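Uronate dehydrogenase (Agrobacterium tumefaciens, PDB 3RFX) catalyses the NAD-dependent oxidation of uronic acids such as galacturonate and glucuronate, probably yielding the corresponding aldarolactones. Local coordinates at residues G102-I106 with F154-T158; Q120-P126 with G212-N216; M175-W179 with F233-I237. The protein carries 1 engineered substitution. All coordinates share one frame; numbering follows the deposited sequence.

Of the three contacts, interaction 1 lies within the Rossmann core sheet, while interactions 2 and 3 tie together loops and short helices that follow. Interaction 1 comes first: it closes the loop that contains helix 135-154 by joining the entries of strands 105-111 and 158-163. Within that loop lies 120-126, whose partner, 212-216, follows strand 202-205, so interaction 2 crosses interaction 1. In the same way, 175-179 falls inside the loop of interaction 2 and pairs with 233-237 beyond its end; interaction 3 therefore crosses interaction 2 but follows interaction 1 in series. Interactions 1 and 3 lie on opposite sides of the chain's centre, whereas 2 and 3 touch, with Trp-213 packed on Ser-177 and Thr-178.

Interaction 1. Residues G102-I106 with F154-T158; sequences GQPRI and FGQET
Ile-106 and Thr-158 form a parallel beta bridge near the N-terminal ends of two neighbouring strands of the central sheet, and the turns leading into them are laced together by polar side chains. Ile-106 N donates to Glu-157 O at 3.1 Å, and the side chains of Ile-106 and Thr-158 lie alongside each other, pointing the same way. Gln-156 is the link between turns and strands. A bend at its second torsion (chi2 71°) folds the amide back so that NE2 grips two carbonyls, Pro-104 O at 2.9 Å and Glu-157 O at 3.1 Å. Both acceptors lie in its amide plane, which fixes the rotation of the group, and Ile-106 CD1 packs against it. Gln-103 runs past Gln-156 in the opposite direction, extended beyond CG, to place NE2 3.2 Å from Phe-154 O; a water accepts from the same nitrogen and donates to Gly-155 O. Arg-105 NH2 meets Glu-157 OE1 at 2.8 Å in a salt bridge, approaching from above the carboxylate, whose plane stands 83° from the guanidinium. Second partners hold both charges: Ala-195 O and Val-192 O take Arg-105 NH1, while Leu-198 N and Gly-199 N reach Glu-157 OE2. Helix 135-154 connects the two strands, making this the entry end of a beta-alpha-beta crossover in the Rossmann fold.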
loop_
_atom_site.group_PDB
_atom_site.type_symbol
_atom_site.label_atom_id
_atom_site.label_comp_id
_atom_site.label_asym_id
_atom_site.label_seq_id
_atom_site.Cartn_x
_atom_site.Cartn_y
_atom_site.Cartn_z
ATOM N N GLY A 102 23.674 18.901 -25.612
ATOM C CA GLY A 102 22.702 19.740 -24.930
ATOM C C GLY A 102 21.539 19.001 -24.283
ATOM O O GLY A 102 20.596 19.633 -23.799
ATOM N N GLN A 103 21.622 17.673 -24.266
ATOM C CA GLN A 103 20.588 16.822 -23.666
ATOM C C GLN A 103 19.184 17.179 -24.126
ATOM O O GLN A 103 18.305 17.454 -23.311
ATOM C CB GLN A 103 20.702 16.825 -22.129
ATOM C CG GLN A 103 22.041 16.284 -21.681
ATOM C CD GLN A 103 22.253 16.250 -20.176
ATOM O OE1 GLN A 103 23.307 15.810 -19.716
ATOM N NE2 GLN A 103 21.265 16.697 -19.409
ATOM N N PRO A 104 18.957 17.161 -25.449
ATOM C CA PRO A 104 17.607 17.394 -25.959
ATOM C C PRO A 104 16.657 16.369 -25.323
ATOM O O PRO A 104 17.037 15.207 -25.161
ATOM C CB PRO A 104 17.755 17.112 -27.462
ATOM C CG PRO A 104 18.931 16.187 -27.547
ATOM C CD PRO A 104 19.875 16.717 -26.510
ATOM N N ARG A 105 15.464 16.811 -24.951
ATOM C CA ARG A 105 14.472 15.937 -24.329
ATOM C C ARG A 105 14.100 14.793 -25.281
ATOM O O ARG A 105 13.963 15.008 -26.488
ATOM C CB ARG A 105 13.236 16.761 -23.975
ATOM C CG ARG A 105 12.154 16.010 -23.215
ATOM C CD ARG A 105 11.107 16.978 -22.695
ATOM N NE ARG A 105 11.625 17.786 -21.584
ATOM C CZ ARG A 105 10.920 18.730 -20.968
ATOM N NH1 ARG A 105 9.678 18.976 -21.353
ATOM N NH2 ARG A 105 11.455 19.427 -19.962
ATOM N N ILE A 106 13.929 13.593 -24.724
ATOM C CA ILE A 106 13.660 12.392 -25.517
ATOM C C ILE A 106 12.284 11.786 -25.228
ATOM O O ILE A 106 11.903 11.618 -24.069
ATOM C CB ILE A 106 14.726 11.326 -25.247
ATOM C CG1 ILE A 106 16.102 11.839 -25.693
ATOM C CG2 ILE A 106 14.383 9.989 -25.948
ATOM C CD1 ILE A 106 17.245 11.034 -25.143
ATOM N N PHE A 154 22.837 12.811 -14.900
ATOM C CA PHE A 154 23.107 13.985 -15.734
ATOM C C PHE A 154 21.904 14.907 -15.899
ATOM O O PHE A 154 22.033 16.020 -16.411
ATOM C CB PHE A 154 23.579 13.553 -17.129
ATOM C CG PHE A 154 24.810 12.708 -17.113
ATOM C CD1 PHE A 154 26.036 13.257 -16.768
ATOM C CD2 PHE A 154 24.748 11.362 -17.451
ATOM C CE1 PHE A 154 27.174 12.477 -16.759
ATOM C CE2 PHE A 154 25.875 10.579 -17.443
ATOM C CZ PHE A 154 27.096 11.133 -17.099
ATOM N N GLY A 155 20.727 14.446 -15.487
ATOM C CA GLY A 155 19.526 15.248 -15.631
ATOM C C GLY A 155 18.855 15.155 -16.996
ATOM O O GLY A 155 17.927 15.908 -17.296
ATOM N N GLN A 156 19.328 14.243 -17.837
ATOM C CA GLN A 156 18.689 14.007 -19.137
ATOM C C GLN A 156 17.231 13.570 -18.914
ATOM O O GLN A 156 16.982 12.628 -18.166
ATOM C CB GLN A 156 19.454 12.915 -19.892
ATOM C CG GLN A 156 18.741 12.376 -21.146
ATOM C CD GLN A 156 18.717 13.372 -22.288
ATOM O OE1 GLN A 156 19.771 13.797 -22.764
ATOM N NE2 GLN A 156 17.516 13.749 -22.738
ATOM N N GLU A 157 16.279 14.251 -19.547
ATOM C CA GLU A 157 14.861 13.927 -19.366
ATOM C C GLU A 157 14.309 13.083 -20.515
ATOM O O GLU A 157 14.590 13.345 -21.690
ATOM C CB GLU A 157 14.028 15.204 -19.214
ATOM C CG GLU A 157 14.417 16.043 -17.989
ATOM C CD GLU A 157 13.520 17.256 -17.812
ATOM O OE1 GLU A 157 13.632 18.202 -18.616
ATOM O OE2 GLU A 157 12.684 17.255 -16.887
ATOM N N THR A 158 13.509 12.081 -20.160
ATOM C CA THR A 158 12.976 11.121 -21.132
ATOM C C THR A 158 11.565 10.726 -20.699
ATOM O O THR A 158 11.333 10.451 -19.521
ATOM C CB THR A 158 13.823 9.817 -21.154
ATOM O OG1 THR A 158 15.192 10.103 -21.488
ATOM C CG2 THR A 158 13.247 8.785 -22.149
HETATM O O HOH W 1 16.850 16.731 -21.044
HETATM O O HOH W 2 18.655 18.065 -19.473
HETATM O O HOH W 3 14.541 18.315 -21.035
#

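Interaction 2. Residues Q120-P126 with G212-N216; sequences QTERLGP and GWWDN
Leu-124 holds Trp-213 and Asp-215 through its own backbone, giving two loops a single backbone bridge, Leu-124 with Trp-214, flanked by Arg-123 opposite Trp-213 and Gly-125 opposite Asp-215. Leu-124 N donates to Trp-213 O at 3.0 Å, and Leu-124 O takes Asp-215 N at 3.0 Å, so both backbone polar atoms of Leu-124 are spent on the other loop. Trp-213 O has a further, weaker visitor in the CA-H of Arg-123, with CA 3.2 Å away.

NH1 of Arg-123 reaches the other loop through two waters. The extended chain carries it between them, both lying in the guanidinium plane, one donating to Gly-212 O and the other to Trp-214 O; these carbonyls are thereby satisfied without direct contact. Asp-215 CB lies over one face, 3.6 Å from NH2, but the salt bridge from Arg-123 NH2 to Asp-215 OD1 is long at 4.0 Å, and OD1 is engaged by Ser-217 N.

Gln-120 covers one face of the Trp-213 indole with its O and CB, the latter offset toward the rim; the chain then leads outward, putting CD at the rim, 3.3 Å from CZ2. Bonds from NE2 to Leu-250 O and Phe-253 O hold the amide beside the outer CZ2-CH2 rim, tilted 36° to the ring. Trp-214 NE1 is likewise taken by Gln-254 OE1.

Phe-221 of a neighbouring subunit packs on Trp-213. Within the chain, the bridge lies beside strand 202-205, where Trp-204 stacks on Trp-214 and touches Leu-124 and Pro-126, while helix 175-178 packs against Trp-213.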
loop_
_atom_site.group_PDB
_atom_site.type_symbol
_atom_site.label_atom_id
_atom_site.label_comp_id
_atom_site.label_asym_id
_atom_site.label_seq_id
_atom_site.Cartn_x
_atom_site.Cartn_y
_atom_site.Cartn_z
ATOM N N GLN A 120 -4.136 -10.270 -18.222
ATOM C CA GLN A 120 -4.938 -9.126 -18.645
ATOM C C GLN A 120 -5.910 -8.667 -17.564
ATOM O O GLN A 120 -6.440 -7.562 -17.635
ATOM C CB GLN A 120 -5.685 -9.449 -19.948
ATOM C CG GLN A 120 -4.728 -9.718 -21.095
ATOM C CD GLN A 120 -5.415 -9.852 -22.438
ATOM O OE1 GLN A 120 -6.648 -9.766 -22.549
ATOM N NE2 GLN A 120 -4.616 -10.067 -23.475
ATOM N N THR A 121 -6.126 -9.511 -16.556
ATOM C CA THR A 121 -7.063 -9.195 -15.483
ATOM C C THR A 121 -6.457 -8.279 -14.416
ATOM O O THR A 121 -7.155 -7.817 -13.514
ATOM C CB THR A 121 -7.561 -10.478 -14.801
ATOM O OG1 THR A 121 -6.432 -11.270 -14.417
ATOM C CG2 THR A 121 -8.419 -11.292 -15.772
ATOM N N GLU A 122 -5.156 -8.028 -14.510
ATOM C CA GLU A 122 -4.468 -7.250 -13.483
ATOM C C GLU A 122 -4.218 -5.809 -13.946
ATOM O O GLU A 122 -3.626 -5.588 -14.997
ATOM C CB GLU A 122 -3.146 -7.927 -13.112
ATOM C CG GLU A 122 -2.406 -7.220 -11.976
ATOM C CD GLU A 122 -1.189 -7.995 -11.486
ATOM O OE1 GLU A 122 -0.961 -9.134 -11.958
ATOM O OE2 GLU A 122 -0.464 -7.457 -10.621
ATOM N N ARG A 123 -4.682 -4.833 -13.170
ATOM C CA ARG A 123 -4.462 -3.416 -13.490
ATOM C C ARG A 123 -3.077 -2.995 -13.001
ATOM O O ARG A 123 -2.706 -3.307 -11.871
ATOM C CB ARG A 123 -5.549 -2.557 -12.839
ATOM C CG ARG A 123 -5.423 -1.053 -13.079
ATOM C CD ARG A 123 -6.678 -0.314 -12.579
ATOM N NE ARG A 123 -6.592 1.140 -12.764
ATOM C CZ ARG A 123 -6.797 1.761 -13.923
ATOM N NH1 ARG A 123 -7.090 1.063 -15.018
ATOM N NH2 ARG A 123 -6.700 3.086 -13.995
ATOM N N LEU A 124 -2.316 -2.300 -13.847
ATOM C CA LEU A 124 -0.912 -2.013 -13.557
ATOM C C LEU A 124 -0.645 -0.525 -13.392
ATOM O O LEU A 124 -1.030 0.275 -14.240
ATOM C CB LEU A 124 0.001 -2.539 -14.678
ATOM C CG LEU A 124 -0.124 -4.001 -15.113
ATOM C CD1 LEU A 124 0.958 -4.339 -16.161
ATOM C CD2 LEU A 124 -0.017 -4.925 -13.910
ATOM N N GLY A 125 0.035 -0.165 -12.307
ATOM C CA GLY A 125 0.584 1.174 -12.172
ATOM C C GLY A 125 1.984 1.231 -12.768
ATOM O O GLY A 125 2.547 0.205 -13.150
ATOM N N PRO A 126 2.568 2.436 -12.840
ATOM C CA PRO A 126 3.876 2.622 -13.482
ATOM C C PRO A 126 5.060 1.978 -12.747
ATOM O O PRO A 126 6.116 1.809 -13.358
ATOM C CB PRO A 126 4.041 4.153 -13.515
ATOM C CG PRO A 126 3.152 4.659 -12.412
ATOM C CD PRO A 126 1.973 3.709 -12.396
ATOM N N GLY A 212 -9.124 -0.430 -20.772
ATOM C CA GLY A 212 -7.703 -0.268 -20.496
ATOM C C GLY A 212 -7.244 -0.995 -19.237
ATOM O O GLY A 212 -8.020 -1.136 -18.273
ATOM N N TRP A 213 -5.988 -1.451 -19.247
ATOM C CA TRP A 213 -5.394 -2.197 -18.144
ATOM C C TRP A 213 -4.469 -1.340 -17.275
ATOM O O TRP A 213 -3.975 -1.820 -16.259
ATOM C CB TRP A 213 -4.518 -3.342 -18.676
ATOM C CG TRP A 213 -5.208 -4.300 -19.617
ATOM C CD1 TRP A 213 -6.501 -4.717 -19.570
ATOM C CD2 TRP A 213 -4.600 -4.974 -20.727
ATOM N NE1 TRP A 213 -6.746 -5.621 -20.601
ATOM C CE2 TRP A 213 -5.591 -5.782 -21.324
ATOM C CE3 TRP A 213 -3.312 -4.963 -21.276
ATOM C CZ2 TRP A 213 -5.329 -6.576 -22.440
ATOM C CZ3 TRP A 213 -3.056 -5.746 -22.393
ATOM C CH2 TRP A 213 -4.057 -6.543 -22.957
ATOM N N TRP A 214 -4.213 -0.100 -17.695
ATOM C CA TRP A 214 -3.068 0.666 -17.178
ATOM C C TRP A 214 -3.456 1.995 -16.533
ATOM O O TRP A 214 -4.345 2.683 -17.003
ATOM C CB TRP A 214 -2.048 0.931 -18.301
ATOM C CG TRP A 214 -1.579 -0.325 -18.987
ATOM C CD1 TRP A 214 -1.317 -1.539 -18.398
ATOM C CD2 TRP A 214 -1.303 -0.486 -20.379
ATOM N NE1 TRP A 214 -0.908 -2.443 -19.349
ATOM C CE2 TRP A 214 -0.892 -1.824 -20.572
ATOM C CE3 TRP A 214 -1.373 0.367 -21.488
ATOM C CZ2 TRP A 214 -0.555 -2.326 -21.828
ATOM C CZ3 TRP A 214 -1.038 -0.135 -22.738
ATOM C CH2 TRP A 214 -0.627 -1.467 -22.895
ATOM N N ASP A 215 -2.749 2.353 -15.468
ATOM C CA ASP A 215 -3.110 3.509 -14.649
ATOM C C ASP A 215 -2.066 4.614 -14.832
ATOM O O ASP A 215 -0.952 4.471 -14.370
ATOM C CB ASP A 215 -3.158 3.080 -13.176
ATOM C CG ASP A 215 -3.406 4.250 -12.219
ATOM O OD1 ASP A 215 -3.751 5.363 -12.674
ATOM O OD2 ASP A 215 -3.257 4.042 -11.001
ATOM N N ASN A 216 -2.435 5.690 -15.524
ATOM C CA ASN A 216 -1.538 6.827 -15.747
ATOM C C ASN A 216 -1.794 7.968 -14.765
ATOM O O ASN A 216 -1.387 9.101 -15.016
ATOM C CB ASN A 216 -1.731 7.385 -17.161
ATOM C CG ASN A 216 -0.787 6.770 -18.179
ATOM O OD1 ASN A 216 0.354 6.432 -17.868
ATOM N ND2 ASN A 216 -1.257 6.653 -19.420
HETATM O O HOH W 4 -7.934 -1.583 -15.550
HETATM O O HOH W 5 -6.985 2.272 -17.683
#

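Interaction 3. Residues M175-W179 with F233-I237; sequences MLSTW and FRRHI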
loop_
_atom_site.group_PDB
_atom_site.type_symbol
_atom_site.label_atom_id
_atom_site.label_comp_id
_atom_site.label_asym_id
_atom_site.label_seq_id
_atom_site.Cartn_x
_atom_site.Cartn_y
_atom_site.Cartn_z
ATOM N N MET A 175 -6.787 -5.244 -28.645
ATOM C CA MET A 175 -6.676 -3.806 -28.903
ATOM C C MET A 175 -7.817 -2.990 -28.323
ATOM O O MET A 175 -7.737 -1.762 -28.250
ATOM C CB MET A 175 -6.516 -3.520 -30.398
ATOM C CG MET A 175 -5.228 -4.083 -30.958
ATOM S SD MET A 175 -4.891 -3.407 -32.592
ATOM C CE MET A 175 -3.651 -4.567 -33.162
ATOM N N LEU A 176 -8.888 -3.652 -27.905
ATOM C CA LEU A 176 -9.928 -2.926 -27.176
ATOM C C LEU A 176 -9.346 -2.385 -25.869
ATOM O O LEU A 176 -9.910 -1.473 -25.266
ATOM C CB LEU A 176 -11.124 -3.829 -26.872
ATOM C CG LEU A 176 -11.871 -4.283 -28.124
ATOM C CD1 LEU A 176 -12.988 -5.269 -27.762
ATOM C CD2 LEU A 176 -12.443 -3.062 -28.861
ATOM N N SER A 177 -8.234 -2.970 -25.433
ATOM C CA SER A 177 -7.546 -2.503 -24.232
ATOM C C SER A 177 -6.274 -1.735 -24.569
ATOM O O SER A 177 -5.960 -0.755 -23.896
ATOM C CB SER A 177 -7.205 -3.672 -23.292
ATOM O OG SER A 177 -8.381 -4.387 -22.917
ATOM N N THR A 178 -5.540 -2.181 -25.593
ATOM C CA THR A 178 -4.192 -1.657 -25.847
ATOM C C THR A 178 -4.092 -0.539 -26.886
ATOM O O THR A 178 -3.024 0.062 -27.041
ATOM C CB THR A 178 -3.212 -2.769 -26.283
ATOM O OG1 THR A 178 -3.659 -3.334 -27.519
ATOM C CG2 THR A 178 -3.110 -3.874 -25.227
ATOM N N TRP A 179 -5.182 -0.264 -27.595
ATOM C CA TRP A 179 -5.150 0.714 -28.684
ATOM C C TRP A 179 -4.630 2.059 -28.211
ATOM O O TRP A 179 -5.055 2.573 -27.179
ATOM C CB TRP A 179 -6.541 0.914 -29.281
ATOM C CG TRP A 179 -6.558 1.765 -30.534
ATOM C CD1 TRP A 179 -5.732 1.649 -31.616
ATOM C CD2 TRP A 179 -7.461 2.835 -30.829
ATOM N NE1 TRP A 179 -6.063 2.590 -32.568
ATOM C CE2 TRP A 179 -7.121 3.331 -32.106
ATOM C CE3 TRP A 179 -8.527 3.428 -30.136
ATOM C CZ2 TRP A 179 -7.810 4.382 -32.706
ATOM C CZ3 TRP A 179 -9.207 4.472 -30.729
ATOM C CH2 TRP A 179 -8.846 4.941 -32.005
ATOM N N PHE A 233 -15.175 0.566 -30.972
ATOM C CA PHE A 233 -14.923 -0.403 -32.032
ATOM C C PHE A 233 -15.287 -1.838 -31.657
ATOM O O PHE A 233 -15.028 -2.761 -32.427
ATOM C CB PHE A 233 -13.454 -0.357 -32.464
ATOM C CG PHE A 233 -13.054 0.937 -33.125
ATOM C CD1 PHE A 233 -13.078 1.063 -34.508
ATOM C CD2 PHE A 233 -12.660 2.028 -32.360
ATOM C CE1 PHE A 233 -12.709 2.253 -35.121
ATOM C CE2 PHE A 233 -12.283 3.224 -32.967
ATOM C CZ PHE A 233 -12.311 3.335 -34.348
ATOM N N ARG A 234 -15.878 -2.037 -30.485
ATOM C CA ARG A 234 -16.167 -3.402 -30.035
ATOM C C ARG A 234 -17.040 -4.180 -31.030
ATOM O O ARG A 234 -16.747 -5.334 -31.353
ATOM C CB ARG A 234 -16.816 -3.416 -28.647
ATOM C CG ARG A 234 -17.086 -4.839 -28.135
ATOM C CD ARG A 234 -17.560 -4.859 -26.686
ATOM N NE ARG A 234 -16.556 -4.336 -25.752
ATOM C CZ ARG A 234 -15.630 -5.075 -25.150
ATOM N NH1 ARG A 234 -15.563 -6.389 -25.380
ATOM N NH2 ARG A 234 -14.766 -4.503 -24.316
ATOM N N ARG A 235 -18.113 -3.564 -31.508
ATOM C CA ARG A 235 -18.956 -4.256 -32.486
ATOM C C ARG A 235 -18.195 -4.527 -33.784
ATOM O O ARG A 235 -18.294 -5.617 -34.364
ATOM C CB ARG A 235 -20.254 -3.499 -32.774
ATOM C CG ARG A 235 -21.402 -4.464 -33.066
ATOM C CD ARG A 235 -22.267 -4.034 -34.227
ATOM N NE ARG A 235 -23.011 -5.172 -34.768
ATOM C CZ ARG A 235 -23.874 -5.089 -35.776
ATOM N NH1 ARG A 235 -24.111 -3.914 -36.348
ATOM N NH2 ARG A 235 -24.501 -6.179 -36.209
ATOM N N HIS A 236 -17.431 -3.536 -34.228
ATOM C CA HIS A 236 -16.585 -3.676 -35.414
ATOM C C HIS A 236 -15.696 -4.909 -35.298
ATOM O O HIS A 236 -15.556 -5.683 -36.250
ATOM C CB HIS A 236 -15.749 -2.399 -35.612
ATOM C CG HIS A 236 -14.518 -2.586 -36.456
ATOM N ND1 HIS A 236 -14.562 -2.700 -37.829
ATOM C CD2 HIS A 236 -13.206 -2.639 -36.117
ATOM C CE1 HIS A 236 -13.335 -2.838 -38.299
ATOM N NE2 HIS A 236 -12.491 -2.802 -37.281
ATOM N N ILE A 237 -15.115 -5.112 -34.123
ATOM C CA ILE A 237 -14.256 -6.269 -33.915
ATOM C C ILE A 237 -15.042 -7.590 -33.946
ATOM O O ILE A 237 -14.608 -8.558 -34.574
ATOM C CB ILE A 237 -13.412 -6.123 -32.624
ATOM C CG1 ILE A 237 -12.289 -5.105 -32.872
ATOM C CG2 ILE A 237 -12.802 -7.457 -32.225
ATOM C CD1 ILE A 237 -11.712 -4.533 -31.633
#
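Leu-176 reaches across from the short helix 175-178 to the start of helix 234-238, and its two methyl groups have separate partners. CD2 meets Ile-237 CD1 tip to tip at 3.2 Å, a closeness that is doubtful as a measure of real packing strain, with Leu-176 CG close behind at 3.5 Å from the same methyl. The other branch, CD1, sits over the centre of the Arg-234 guanidinium, 3.6 Å above its plane. A bend at the third torsion of Arg-234 brings the group back, and chi4 near -90° stands its plane across the chain, so that a face meets the methyl.

The aromatic element is a T-shaped pair. The edge of Phe-233 is directed at the face of the six-membered ring of Trp-179, with ring centroids 5.4 Å apart and planes at 68°. Phe-233 CE2 makes the approach, standing 4.0 Å from Trp-179 CH2. Glu-169 and Pro-170 also touch the phenyl ring.

Both segments lie beyond the NAD-binding strands, in the C-terminal portion that in extended short-chain dehydrogenases usually carries substrate-binding elements; here they join two short helices, the contact's centre lying about 20 Å from the centre of the chain.

No hydrogen bond spans the contact; the polar interactions lie within each segment or go to residues outside. One helical backbone bond closes each turn, Trp-179 N to Met-175 O at 3.0 Å and Ile-237 N to Phe-233 O at 2.9 Å. Trp-179 NE1 is taken by Thr-167 O. Arg-234 NE forms a salt bridge with Glu-231 OE2, and NH1 is hydrogen-bonded to Tyr-173 OH, so the guanidinium is held in position beneath the leucine methyl. Leu-222 of a neighbouring subunit packs on the same arginine.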